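Side-chain contacts in mandelate racemase / muconate lactonizing enzyme (Burkholderia pseudomallei, PDB 2POD), which is of unknown function but has the two-domain fold of the enolase superfamily and may act as a metal-dependent lyase: residues V24-D27 / E28-G32; A88-I91 / A92-I96; G110-C113 / R114-I117; P327-L330 / T331-H335; M385-I388 / R389-T393. All coordinates share one frame; numbering follows the deposited sequence.

Interaction 1. Residues V24-D27 / E28-G32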
loop_
_atom_site.group_PDB
_atom_site.type_symbol
_atom_site.label_atom_id
_atom_site.label_comp_id
_atom_site.label_asym_id
_atom_site.label_seq_id
_atom_site.Cartn_x
_atom_site.Cartn_y
_atom_site.Cartn_z
ATOM N N VAL B 24 33.858 -11.211 -33.485
ATOM C CA VAL B 24 34.370 -12.243 -32.582
ATOM C C VAL B 24 34.799 -13.463 -33.394
ATOM O O VAL B 24 33.972 -14.104 -34.043
ATOM C CB VAL B 24 33.318 -12.638 -31.499
ATOM C CG1 VAL B 24 33.820 -13.795 -30.633
ATOM C CG2 VAL B 24 32.971 -11.437 -30.628
ATOM N N HIS B 25 36.094 -13.767 -33.357
ATOM C CA HIS B 25 36.676 -14.809 -34.204
ATOM C C HIS B 25 36.886 -16.094 -33.419
ATOM O O HIS B 25 37.286 -16.057 -32.251
ATOM C CB HIS B 25 38.019 -14.352 -34.791
ATOM C CG HIS B 25 37.923 -13.125 -35.638
ATOM N ND1 HIS B 25 37.307 -13.117 -36.869
ATOM C CD2 HIS B 25 38.364 -11.861 -35.430
ATOM C CE1 HIS B 25 37.368 -11.901 -37.383
ATOM N NE2 HIS B 25 38.007 -11.121 -36.531
ATOM N N THR B 26 36.628 -17.223 -34.075
ATOM C CA THR B 26 36.872 -18.534 -33.482
ATOM C C THR B 26 37.969 -19.336 -34.192
ATOM O O THR B 26 38.451 -18.942 -35.256
ATOM C CB THR B 26 35.580 -19.371 -33.357
ATOM O OG1 THR B 26 34.864 -19.352 -34.597
ATOM C CG2 THR B 26 34.687 -18.820 -32.243
ATOM N N ASP B 27 38.353 -20.457 -33.581
ATOM C CA ASP B 27 39.393 -21.339 -34.104
ATOM C C ASP B 27 39.011 -22.025 -35.413
ATOM O O ASP B 27 39.874 -22.316 -36.242
ATOM C CB ASP B 27 39.832 -22.374 -33.053
ATOM C CG ASP B 27 38.660 -23.118 -32.399
ATOM O OD1 ASP B 27 37.525 -23.090 -32.919
ATOM O OD2 ASP B 27 38.884 -23.747 -31.343
ATOM N N GLU B 28 37.713 -22.263 -35.594
ATOM C CA GLU B 28 37.202 -22.946 -36.779
ATOM C C GLU B 28 36.804 -21.960 -37.876
ATOM O O GLU B 28 36.139 -22.330 -38.846
ATOM C CB GLU B 28 36.027 -23.858 -36.411
ATOM C CG GLU B 28 36.422 -25.094 -35.593
ATOM C CD GLU B 28 35.225 -25.861 -35.037
ATOM O OE1 GLU B 28 34.163 -25.903 -35.706
ATOM O OE2 GLU B 28 35.352 -26.427 -33.926
ATOM N N GLY B 29 37.222 -20.706 -37.717
ATOM C CA GLY B 29 37.087 -19.700 -38.770
ATOM C C GLY B 29 35.673 -19.162 -38.890
ATOM O O GLY B 29 35.272 -18.642 -39.933
ATOM N N ILE B 30 34.914 -19.291 -37.810
ATOM C CA ILE B 30 33.572 -18.736 -37.759
ATOM C C ILE B 30 33.552 -17.426 -36.963
ATOM O O ILE B 30 34.040 -17.354 -35.828
ATOM C CB ILE B 30 32.496 -19.806 -37.351
ATOM C CG1 ILE B 30 31.569 -19.321 -36.242
ATOM C CG2 ILE B 30 33.136 -21.136 -36.971
ATOM C CD1 ILE B 30 30.273 -18.829 -36.757
ATOM N N THR B 31 33.047 -16.375 -37.605
ATOM C CA THR B 31 33.083 -15.038 -37.029
ATOM C C THR B 31 31.681 -14.470 -36.837
ATOM O O THR B 31 30.807 -14.630 -37.705
ATOM C CB THR B 31 33.983 -14.036 -37.820
ATOM O OG1 THR B 31 33.168 -13.083 -38.516
ATOM C CG2 THR B 31 34.914 -14.747 -38.805
ATOM N N GLY B 32 31.476 -13.820 -35.690
ATOM C CA GLY B 32 30.187 -13.213 -35.363
ATOM C C GLY B 32 30.246 -11.705 -35.421
ATOM O O GLY B 32 31.270 -11.109 -35.108
HETATM O O HOH W 1 36.746 -16.881 -36.905
#
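Val24 and Gly32 face each other as an antiparallel hydrogen-bonded pair in the beta hairpin formed by strands 19-26 and 31-37 of the N-terminal capping domain. Here the packing is tight. Both backbone bonds are of ordinary length and fairly straight, Val24 N to Gly32 O being 3.1 Å, and the branched Val24 turns to the face where Ala92 and Ile96 of helix 81-101 lie; Gly32, having no side chain, admits that helix closely. The neighbouring pair, His25 and Thr31, is non-hydrogen-bonded and lies on the other face. Their side chains run side by side, with Thr31 CG2 at the imidazole edge, 3.5 Å from His25 ND1, while NE2 is held by Glu9. The loop end is looser and exposed. It is a type I turn from Thr26 to Gly29 plus a G1 bulge, where the positive phi of Gly29 (77°) suits glycine. Asp27 and Glu28 project from it in the same direction, their carboxylates nearly parallel and 4.1 Å apart from Asp27 OD1 to Glu28 OE2; Ser2 binds OE2, which should ease the likely repulsion. A water accepts from Thr26 N at 2.9 Å and donates weakly to Ile30 O.

Interaction 2. Residues A88-I91 / A92-I96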
loop_
_atom_site.group_PDB
_atom_site.type_symbol
_atom_site.label_atom_id
_atom_site.label_comp_id
_atom_site.label_asym_id
_atom_site.label_seq_id
_atom_site.Cartn_x
_atom_site.Cartn_y
_atom_site.Cartn_z
ATOM N N ALA B 88 26.893 -5.479 -27.630
ATOM C CA ALA B 88 27.544 -5.737 -28.924
ATOM C C ALA B 88 28.205 -7.115 -28.963
ATOM O O ALA B 88 27.976 -7.892 -29.886
ATOM C CB ALA B 88 28.566 -4.636 -29.246
ATOM N N LEU B 89 29.004 -7.408 -27.940
ATOM C CA LEU B 89 29.597 -8.728 -27.727
ATOM C C LEU B 89 28.566 -9.858 -27.747
ATOM O O LEU B 89 28.824 -10.935 -28.299
ATOM C CB LEU B 89 30.333 -8.744 -26.388
ATOM C CG LEU B 89 31.862 -8.781 -26.314
ATOM C CD1 LEU B 89 32.577 -8.580 -27.635
ATOM C CD2 LEU B 89 32.388 -7.844 -25.256
ATOM N N ASP B 90 27.403 -9.593 -27.150
ATOM C CA ASP B 90 26.305 -10.545 -27.099
ATOM C C ASP B 90 25.684 -10.863 -28.455
ATOM O O ASP B 90 25.434 -12.034 -28.748
ATOM C CB ASP B 90 25.216 -10.071 -26.139
ATOM C CG ASP B 90 24.176 -11.127 -25.896
ATOM O OD1 ASP B 90 24.469 -12.045 -25.098
ATOM O OD2 ASP B 90 23.084 -11.053 -26.517
ATOM N N ILE B 91 25.412 -9.829 -29.256
ATOM C CA ILE B 91 24.846 -10.005 -30.607
ATOM C C ILE B 91 25.752 -10.895 -31.472
ATOM O O ILE B 91 25.275 -11.804 -32.155
ATOM C CB ILE B 91 24.582 -8.638 -31.311
ATOM C CG1 ILE B 91 23.495 -7.849 -30.562
ATOM C CG2 ILE B 91 24.173 -8.835 -32.788
ATOM C CD1 ILE B 91 23.509 -6.343 -30.836
ATOM N N ALA B 92 27.060 -10.646 -31.394
ATOM C CA ALA B 92 28.067 -11.439 -32.097
ATOM C C ALA B 92 28.090 -12.909 -31.656
ATOM O O ALA B 92 28.308 -13.795 -32.483
ATOM C CB ALA B 92 29.440 -10.800 -31.941
ATOM N N LEU B 93 27.825 -13.165 -30.372
ATOM C CA LEU B 93 27.686 -14.535 -29.873
ATOM C C LEU B 93 26.473 -15.266 -30.444
ATOM O O LEU B 93 26.540 -16.467 -30.720
ATOM C CB LEU B 93 27.687 -14.579 -28.344
ATOM C CG LEU B 93 28.982 -14.221 -27.606
ATOM C CD1 LEU B 93 28.841 -14.504 -26.110
ATOM C CD2 LEU B 93 30.238 -14.913 -28.196
ATOM N N TRP B 94 25.380 -14.531 -30.638
ATOM C CA TRP B 94 24.194 -15.052 -31.312
ATOM C C TRP B 94 24.404 -15.289 -32.817
ATOM O O TRP B 94 23.831 -16.219 -33.401
ATOM C CB TRP B 94 22.973 -14.153 -31.042
ATOM C CG TRP B 94 22.420 -14.336 -29.642
ATOM C CD1 TRP B 94 22.632 -13.526 -28.568
ATOM C CD2 TRP B 94 21.595 -15.414 -29.171
ATOM N NE1 TRP B 94 21.985 -14.018 -27.461
ATOM C CE2 TRP B 94 21.344 -15.179 -27.799
ATOM C CE3 TRP B 94 21.045 -16.556 -29.773
ATOM C CZ2 TRP B 94 20.565 -16.046 -27.015
ATOM C CZ3 TRP B 94 20.264 -17.415 -28.995
ATOM C CH2 TRP B 94 20.034 -17.154 -27.629
ATOM N N ASP B 95 25.229 -14.447 -33.434
ATOM C CA ASP B 95 25.641 -14.644 -34.815
ATOM C C ASP B 95 26.421 -15.954 -35.000
ATOM O O ASP B 95 26.130 -16.728 -35.909
ATOM C CB ASP B 95 26.451 -13.441 -35.293
ATOM C CG ASP B 95 26.449 -13.291 -36.804
ATOM O OD1 ASP B 95 25.545 -13.840 -37.478
ATOM O OD2 ASP B 95 27.356 -12.607 -37.315
ATOM N N ILE B 96 27.370 -16.202 -34.100
ATOM C CA ILE B 96 28.142 -17.445 -34.054
ATOM C C ILE B 96 27.272 -18.697 -33.896
ATOM O O ILE B 96 27.346 -19.614 -34.723
ATOM C CB ILE B 96 29.230 -17.400 -32.945
ATOM C CG1 ILE B 96 30.313 -16.379 -33.303
ATOM C CG2 ILE B 96 29.867 -18.772 -32.743
ATOM C CD1 ILE B 96 31.261 -16.075 -32.167
#
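In Asp90 a chi1 of -171° places CG anti to the backbone nitrogen, and in Trp94, one helical turn on, a chi1 of -75° puts CG anti to the carbonyl carbon instead. The two side chains therefore lie alongside each other on helix 81-101, pointing the same way. The carboxylate meets the pyrrole edge of the indole, with Asp90 OD2 3.2 Å from Trp94 CD1 and 3.3 Å from Trp94 NE1. The two planes are turned 65° apart, and Asp90 CG sits in the plane of the ring. Beneath them the helix keeps its regular ladder: Trp94 N donates to Asp90 O at 3.1 Å and Asp95 N to Ile91 O at 2.9 Å. Every residue here is buried, and the types fit their neighbours. Ala88 is small enough to lie against Val22 of strand 19-26, Leu93 meets Ile63 and His66 of helix 63-69, and Trp94 spreads over Leu302 and Arg306 of the barrel helix 301-314. The helix thus joins the capping sheet to the barrel. Asp95 is gripped through both oxygens by the backbone nitrogens of Leu33 and Leu380. For Asp90, OD1 is hydrogen-bonded to Ser303 OG, with the indole as a close neighbour of the carboxylate; so far from solvent, such a polar partner is probably valuable to an acidic group.

Interaction 3. Residues G110-C113 / R114-I117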
loop_
_atom_site.group_PDB
_atom_site.type_symbol
_atom_site.label_atom_id
_atom_site.label_comp_id
_atom_site.label_asym_id
_atom_site.label_seq_id
_atom_site.Cartn_x
_atom_site.Cartn_y
_atom_site.Cartn_z
ATOM N N GLY B 110 13.601 -19.205 -30.380
ATOM C CA GLY B 110 12.426 -20.049 -30.147
ATOM C C GLY B 110 11.505 -20.181 -31.347
ATOM O O GLY B 110 10.425 -20.757 -31.244
ATOM N N GLY B 111 11.928 -19.649 -32.490
ATOM C CA GLY B 111 11.147 -19.753 -33.725
ATOM C C GLY B 111 10.361 -18.488 -33.994
ATOM O O GLY B 111 10.098 -17.714 -33.080
ATOM N N LYS B 112 9.977 -18.278 -35.247
ATOM C CA LYS B 112 9.117 -17.146 -35.600
ATOM C C LYS B 112 7.653 -17.346 -35.176
ATOM O O LYS B 112 7.175 -18.482 -35.068
ATOM C CB LYS B 112 9.243 -16.794 -37.097
ATOM C CG LYS B 112 8.485 -17.714 -38.056
ATOM C CD LYS B 112 9.417 -18.410 -39.035
ATOM C CE LYS B 112 9.426 -17.720 -40.396
ATOM N NZ LYS B 112 8.700 -18.503 -41.438
ATOM N N CYS B 113 6.957 -16.240 -34.922
ATOM C CA CYS B 113 5.508 -16.244 -34.715
ATOM C C CYS B 113 4.812 -15.553 -35.876
ATOM O O CYS B 113 3.591 -15.645 -36.033
ATOM C CB CYS B 113 5.151 -15.545 -33.400
ATOM S SG CYS B 113 5.822 -16.379 -31.942
ATOM N N ARG B 114 5.609 -14.857 -36.683
ATOM C CA ARG B 114 5.139 -14.184 -37.887
ATOM C C ARG B 114 6.241 -14.237 -38.960
ATOM O O ARG B 114 7.421 -14.411 -38.634
ATOM C CB ARG B 114 4.760 -12.730 -37.561
ATOM C CG ARG B 114 5.907 -11.897 -36.971
ATOM C CD ARG B 114 5.414 -10.647 -36.244
ATOM N NE ARG B 114 4.466 -10.956 -35.171
ATOM C CZ ARG B 114 4.798 -11.370 -33.949
ATOM N NH1 ARG B 114 6.075 -11.530 -33.605
ATOM N NH2 ARG B 114 3.840 -11.625 -33.062
ATOM N N ASP B 115 5.853 -14.092 -40.229
ATOM C CA ASP B 115 6.823 -14.002 -41.335
ATOM C C ASP B 115 7.406 -12.598 -41.493
ATOM O O ASP B 115 8.614 -12.440 -41.670
ATOM C CB ASP B 115 6.199 -14.448 -42.662
ATOM C CG ASP B 115 5.716 -15.888 -42.635
ATOM O OD1 ASP B 115 4.642 -16.157 -43.222
ATOM O OD2 ASP B 115 6.406 -16.743 -42.033
ATOM N N THR B 116 6.536 -11.592 -41.455
ATOM C CA THR B 116 6.944 -10.193 -41.411
ATOM C C THR B 116 6.335 -9.531 -40.181
ATOM O O THR B 116 5.353 -10.028 -39.621
ATOM C CB THR B 116 6.458 -9.419 -42.655
ATOM O OG1 THR B 116 5.023 -9.457 -42.723
ATOM C CG2 THR B 116 7.063 -9.992 -43.947
ATOM N N ILE B 117 6.911 -8.404 -39.772
ATOM C CA ILE B 117 6.293 -7.542 -38.773
ATOM C C ILE B 117 6.079 -6.151 -39.339
ATOM O O ILE B 117 6.899 -5.668 -40.114
ATOM C CB ILE B 117 7.100 -7.507 -37.443
ATOM C CG1 ILE B 117 6.367 -6.689 -36.373
ATOM C CG2 ILE B 117 8.538 -7.054 -37.664
ATOM C CD1 ILE B 117 6.893 -6.860 -34.982
#
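Arg114 folds its guanidinium over Cys113 in the loop that joins helix 105-108 to strand 117-122, the first strand of the enolase-superfamily barrel; the helix ends in a Schellman motif at Gly110, and the loop then runs without regular structure. Arg114 loses the most surface to the contact. Its CG lies between the backbone nitrogen and the carbonyl carbon (chi1 59°), and a bend at chi3 (57°) folds the chain back, bringing one face of the guanidinium over Cys113 CB. NH1 and NH2 are each 4.1 Å from that Cys113 CB, so the flat cation rests on a small apolar group. A long side chain with several N-H donors suits this place, because NH1 donates to the carbonyl oxygens of Ser337 and Ala340 at the end of helix 327-339, and NH2 makes a weak bond to Pro341 O. NH2 also has a long, weak ion pair with Asp188 of a third subunit. Cys113 fits because it is compact, and it packs on Arg65 of a second subunit. The CB of Lys112 points toward the following residues and lies 3.4 Å from Arg114 O, with CG nearly as near to the same oxygen. From there the aliphatic chain, kinked at several torsions, bends toward the exposed Asp115, and its amine forms a salt bridge: Lys112 NZ donates to Asp115 OD2 at 3.0 Å, meeting the oxygen nearly along its C-O axis.

Interaction 4. Residues P327-L330 / T331-H335; sequences PVVL and TASTH
Thr331 turns its hydroxyl back on Pro327, OG1 donating to Pro327 O at 2.6 Å. Two turn-mates repeat the move: Ser333 OG donates to Val329 O, also at 2.6 Å, and Thr334 OG1 to Leu330 O at 2.7 Å. All three oxygens sit anti to their own carbonyl carbon (chi1 -53° in Thr331), the setting that lets a serine or threonine reach the carbonyl four residues earlier. Small hydroxyl residues thus suit this buried helix, for each satisfies its polar group internally. Val329 O accepts two hydrogen bonds, from Ser333 N and Ser333 OG, which arrive from opposite faces of its carbonyl plane; Leu330 O also has two donors, Thr334 OG1 nearly end-on and Thr334 N above the plane. The segment opens helix 327-339 of the C-terminal (beta/alpha) barrel, where Leu330 and Thr334 turn together to Gln346 and Ile372. Thr331 N divides weakly between Pro327 O (3.2 Å) and Val328 O (3.3 Å), whereas Ala332 N makes a straight bond of 2.9 Å to Val328 O. Proline fits the first turn, where an N-H would lack a helical carbonyl. Val328 N and Val329 N bond instead to Glu35 of strand 31-37.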
loop_
_atom_site.group_PDB
_atom_site.type_symbol
_atom_site.label_atom_id
_atom_site.label_comp_id
_atom_site.label_asym_id
_atom_site.label_seq_id
_atom_site.Cartn_x
_atom_site.Cartn_y
_atom_site.Cartn_z
ATOM N N PRO B 327 22.885 -0.791 -39.010
ATOM C CA PRO B 327 22.205 -1.870 -39.737
ATOM C C PRO B 327 22.148 -3.215 -39.012
ATOM O O PRO B 327 21.191 -3.971 -39.207
ATOM C CB PRO B 327 23.027 -1.996 -41.027
ATOM C CG PRO B 327 24.361 -1.468 -40.676
ATOM C CD PRO B 327 24.103 -0.353 -39.717
ATOM N N VAL B 328 23.158 -3.516 -38.195
ATOM C CA VAL B 328 23.228 -4.808 -37.509
ATOM C C VAL B 328 22.193 -4.871 -36.392
ATOM O O VAL B 328 21.534 -5.901 -36.209
ATOM C CB VAL B 328 24.653 -5.117 -36.986
ATOM C CG1 VAL B 328 24.664 -6.283 -35.992
ATOM C CG2 VAL B 328 25.581 -5.394 -38.136
ATOM N N VAL B 329 22.038 -3.751 -35.684
ATOM C CA VAL B 329 20.986 -3.591 -34.671
ATOM C C VAL B 329 19.582 -3.737 -35.263
ATOM O O VAL B 329 18.756 -4.450 -34.700
ATOM C CB VAL B 329 21.174 -2.284 -33.838
ATOM C CG1 VAL B 329 19.887 -1.834 -33.159
ATOM C CG2 VAL B 329 22.248 -2.496 -32.801
ATOM N N LEU B 330 19.342 -3.114 -36.419
ATOM C CA LEU B 330 18.051 -3.214 -37.122
ATOM C C LEU B 330 17.716 -4.655 -37.512
ATOM O O LEU B 330 16.556 -5.050 -37.526
ATOM C CB LEU B 330 18.051 -2.323 -38.377
ATOM C CG LEU B 330 16.764 -1.838 -39.075
ATOM C CD1 LEU B 330 16.659 -2.313 -40.500
ATOM C CD2 LEU B 330 15.447 -2.073 -38.340
ATOM N N THR B 331 18.749 -5.427 -37.821
ATOM C CA THR B 331 18.601 -6.790 -38.305
ATOM C C THR B 331 18.322 -7.725 -37.140
ATOM O O THR B 331 17.397 -8.539 -37.203
ATOM C CB THR B 331 19.874 -7.226 -39.044
ATOM O OG1 THR B 331 20.177 -6.254 -40.045
ATOM C CG2 THR B 331 19.705 -8.579 -39.687
ATOM N N ALA B 332 19.128 -7.587 -36.087
ATOM C CA ALA B 332 18.981 -8.339 -34.842
ATOM C C ALA B 332 17.655 -8.072 -34.124
ATOM O O ALA B 332 17.057 -8.991 -33.564
ATOM C CB ALA B 332 20.164 -8.059 -33.914
ATOM N N SER B 333 17.195 -6.822 -34.158
ATOM C CA SER B 333 15.902 -6.453 -33.586
ATOM C C SER B 333 14.768 -7.100 -34.353
ATOM O O SER B 333 13.756 -7.484 -33.757
ATOM C CB SER B 333 15.693 -4.936 -33.586
ATOM O OG SER B 333 16.798 -4.251 -33.037
ATOM N N THR B 334 14.932 -7.199 -35.670
ATOM C CA THR B 334 13.904 -7.772 -36.544
ATOM C C THR B 334 13.778 -9.275 -36.304
ATOM O O THR B 334 12.669 -9.803 -36.253
ATOM C CB THR B 334 14.170 -7.450 -38.034
ATOM O OG1 THR B 334 14.176 -6.027 -38.220
ATOM C CG2 THR B 334 13.098 -8.050 -38.927
ATOM N N HIS B 335 14.916 -9.938 -36.111
ATOM C CA HIS B 335 14.958 -11.277 -35.535
ATOM C C HIS B 335 14.142 -11.404 -34.238
ATOM O O HIS B 335 13.320 -12.313 -34.119
ATOM C CB HIS B 335 16.404 -11.732 -35.322
ATOM C CG HIS B 335 17.082 -12.218 -36.570
ATOM N ND1 HIS B 335 16.909 -13.493 -37.066
ATOM C CD2 HIS B 335 17.953 -11.606 -37.409
ATOM C CE1 HIS B 335 17.636 -13.643 -38.159
ATOM N NE2 HIS B 335 18.271 -12.509 -38.395
#

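Interaction 5. Residues M385-I388 / R389-T393; sequences MPDI and RERLT
Asp387 and Arg391 form a salt bridge across the single-turn helix 388-391, which a type I beta turn from Met385 to Ile388 leads into. Asp387 holds the N-cap position, yet its carboxylate makes no capping bond. A chi1 of 61° sets CG between the backbone nitrogen and the carbonyl carbon, and the oxygens reach across to the arginine instead. Arg391 bends at chi2 and again at chi3 (90°), which curls its chain back over the start of the helix. One nitrogen does the bonding: NH2 lies 2.8 Å from Asp387 OD2, met on its syn side, and makes a weaker bond of 3.1 Å to Asp387 OD1. With that one nitrogen serving both oxygens, and the carboxylate and guanidinium planes 77° apart, this is no side-by-side, two-pronged pair. Met385, built as selenomethionine, comes over one guanidinium face, with CG 3.5 Å from Arg391 NH2; a flexible, unbranched chain can bend over the cation in this way. Ile388 turns its chain inward instead. Its CD1 lies 4.5 Å from Leu392 CD2, and it packs on Ile394 of strand 394-400, the strand that returns the chain to the capping sheet. On the exposed side, Arg389 stretches out fully from CG to NE to a salt bridge with Glu9. Glu390 folds back at chi2, bringing its carboxylate to a water that also serves the turn: the water donates to Glu390 OE1 and Pro386 O and accepts from Arg389 N, each at 3.2 Å.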
loop_
_atom_site.group_PDB
_atom_site.type_symbol
_atom_site.label_atom_id
_atom_site.label_comp_id
_atom_site.label_asym_id
_atom_site.label_seq_id
_atom_site.Cartn_x
_atom_site.Cartn_y
_atom_site.Cartn_z
HETATM N N MSE B 385 30.412 -5.987 -45.502
HETATM C CA MSE B 385 31.126 -5.974 -46.784
HETATM C C MSE B 385 32.601 -6.368 -46.640
HETATM O O MSE B 385 33.287 -5.862 -45.750
HETATM C CB MSE B 385 31.021 -4.582 -47.408
HETATM C CG MSE B 385 30.634 -4.582 -48.867
HETATM SE SE MSE B 385 29.016 -5.597 -49.235
HETATM C CE MSE B 385 27.868 -4.147 -49.869
ATOM N N PRO B 386 33.082 -7.295 -47.494
ATOM C CA PRO B 386 34.442 -7.830 -47.370
ATOM C C PRO B 386 35.550 -6.813 -47.674
ATOM O O PRO B 386 36.708 -7.048 -47.319
ATOM C CB PRO B 386 34.470 -8.969 -48.397
ATOM C CG PRO B 386 33.034 -9.242 -48.733
ATOM C CD PRO B 386 32.365 -7.920 -48.620
ATOM N N ASP B 387 35.191 -5.702 -48.315
ATOM C CA ASP B 387 36.129 -4.616 -48.597
ATOM C C ASP B 387 35.855 -3.339 -47.781
ATOM O O ASP B 387 36.116 -2.222 -48.247
ATOM C CB ASP B 387 36.163 -4.323 -50.106
ATOM C CG ASP B 387 34.808 -3.869 -50.663
ATOM O OD1 ASP B 387 34.798 -3.246 -51.747
ATOM O OD2 ASP B 387 33.757 -4.130 -50.033
ATOM N N ILE B 388 35.346 -3.515 -46.558
ATOM C CA ILE B 388 34.801 -2.411 -45.753
ATOM C C ILE B 388 35.861 -1.389 -45.318
ATOM O O ILE B 388 35.586 -0.187 -45.257
ATOM C CB ILE B 388 33.930 -2.926 -44.547
ATOM C CG1 ILE B 388 32.999 -1.837 -44.004
ATOM C CG2 ILE B 388 34.778 -3.576 -43.444
ATOM C CD1 ILE B 388 31.913 -1.421 -44.963
ATOM N N ARG B 389 37.078 -1.874 -45.073
ATOM C CA ARG B 389 38.204 -1.036 -44.656
ATOM C C ARG B 389 38.714 -0.113 -45.773
ATOM O O ARG B 389 39.501 0.797 -45.514
ATOM C CB ARG B 389 39.349 -1.905 -44.121
ATOM C CG ARG B 389 38.994 -2.727 -42.886
ATOM C CD ARG B 389 40.133 -3.667 -42.508
ATOM N NE ARG B 389 40.058 -4.127 -41.120
ATOM C CZ ARG B 389 39.374 -5.195 -40.704
ATOM N NH1 ARG B 389 39.382 -5.521 -39.421
ATOM N NH2 ARG B 389 38.677 -5.938 -41.559
ATOM N N GLU B 390 38.249 -0.351 -47.000
ATOM C CA GLU B 390 38.670 0.409 -48.179
ATOM C C GLU B 390 37.694 1.532 -48.528
ATOM O O GLU B 390 38.118 2.652 -48.813
ATOM C CB GLU B 390 38.868 -0.520 -49.384
ATOM C CG GLU B 390 40.232 -1.208 -49.438
ATOM C CD GLU B 390 40.428 -2.242 -48.334
ATOM O OE1 GLU B 390 39.748 -3.291 -48.362
ATOM O OE2 GLU B 390 41.259 -1.997 -47.434
ATOM N N ARG B 391 36.396 1.228 -48.499
ATOM C CA ARG B 391 35.342 2.229 -48.722
ATOM C C ARG B 391 35.274 3.251 -47.585
ATOM O O ARG B 391 34.974 4.428 -47.809
ATOM C CB ARG B 391 33.973 1.560 -48.886
ATOM C CG ARG B 391 33.982 0.254 -49.657
ATOM C CD ARG B 391 32.929 -0.701 -49.124
ATOM N NE ARG B 391 31.646 -0.534 -49.802
ATOM C CZ ARG B 391 31.202 -1.312 -50.786
ATOM N NH1 ARG B 391 30.019 -1.072 -51.335
ATOM N NH2 ARG B 391 31.931 -2.330 -51.224
ATOM N N LEU B 392 35.554 2.787 -46.370
ATOM C CA LEU B 392 35.404 3.596 -45.166
ATOM C C LEU B 392 36.736 3.700 -44.440
ATOM O O LEU B 392 37.508 2.739 -44.403
ATOM C CB LEU B 392 34.365 2.957 -44.239
ATOM C CG LEU B 392 32.905 3.422 -44.251
ATOM C CD1 LEU B 392 32.220 3.294 -45.615
ATOM C CD2 LEU B 392 32.128 2.671 -43.190
ATOM N N THR B 393 37.005 4.869 -43.867
ATOM C CA THR B 393 38.136 5.039 -42.958
ATOM C C THR B 393 37.794 4.471 -41.580
ATOM O O THR B 393 37.006 5.053 -40.839
ATOM C CB THR B 393 38.529 6.519 -42.813
ATOM O OG1 THR B 393 38.325 7.200 -44.056
ATOM C CG2 THR B 393 39.981 6.651 -42.368
HETATM O O HOH W 2 38.376 -4.688 -45.843
#

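Interactions 1 to 5 follow one another along the chain without nesting. Interactions 1 and 2 belong to the N-terminal capping domain, hairpin 19-26/31-37 packing on helix 81-101; their centres lie 11 Å apart and they touch through Gly32 and Ile96. Helix 81-101 in turn meets barrel helix 327-339 of interaction 4, where Ile91 approaches Val328 and Ala332, so one helix bridges the two domains. Interaction 3 lies in the loop where the chain enters the barrel, its nearest atoms about 5 Å from interaction 4. Interaction 5, at the return to the capping sheet, has its nearest atoms about 6 Å from interaction 1. Cap and barrel are thus joined both by packing and by chain crossings.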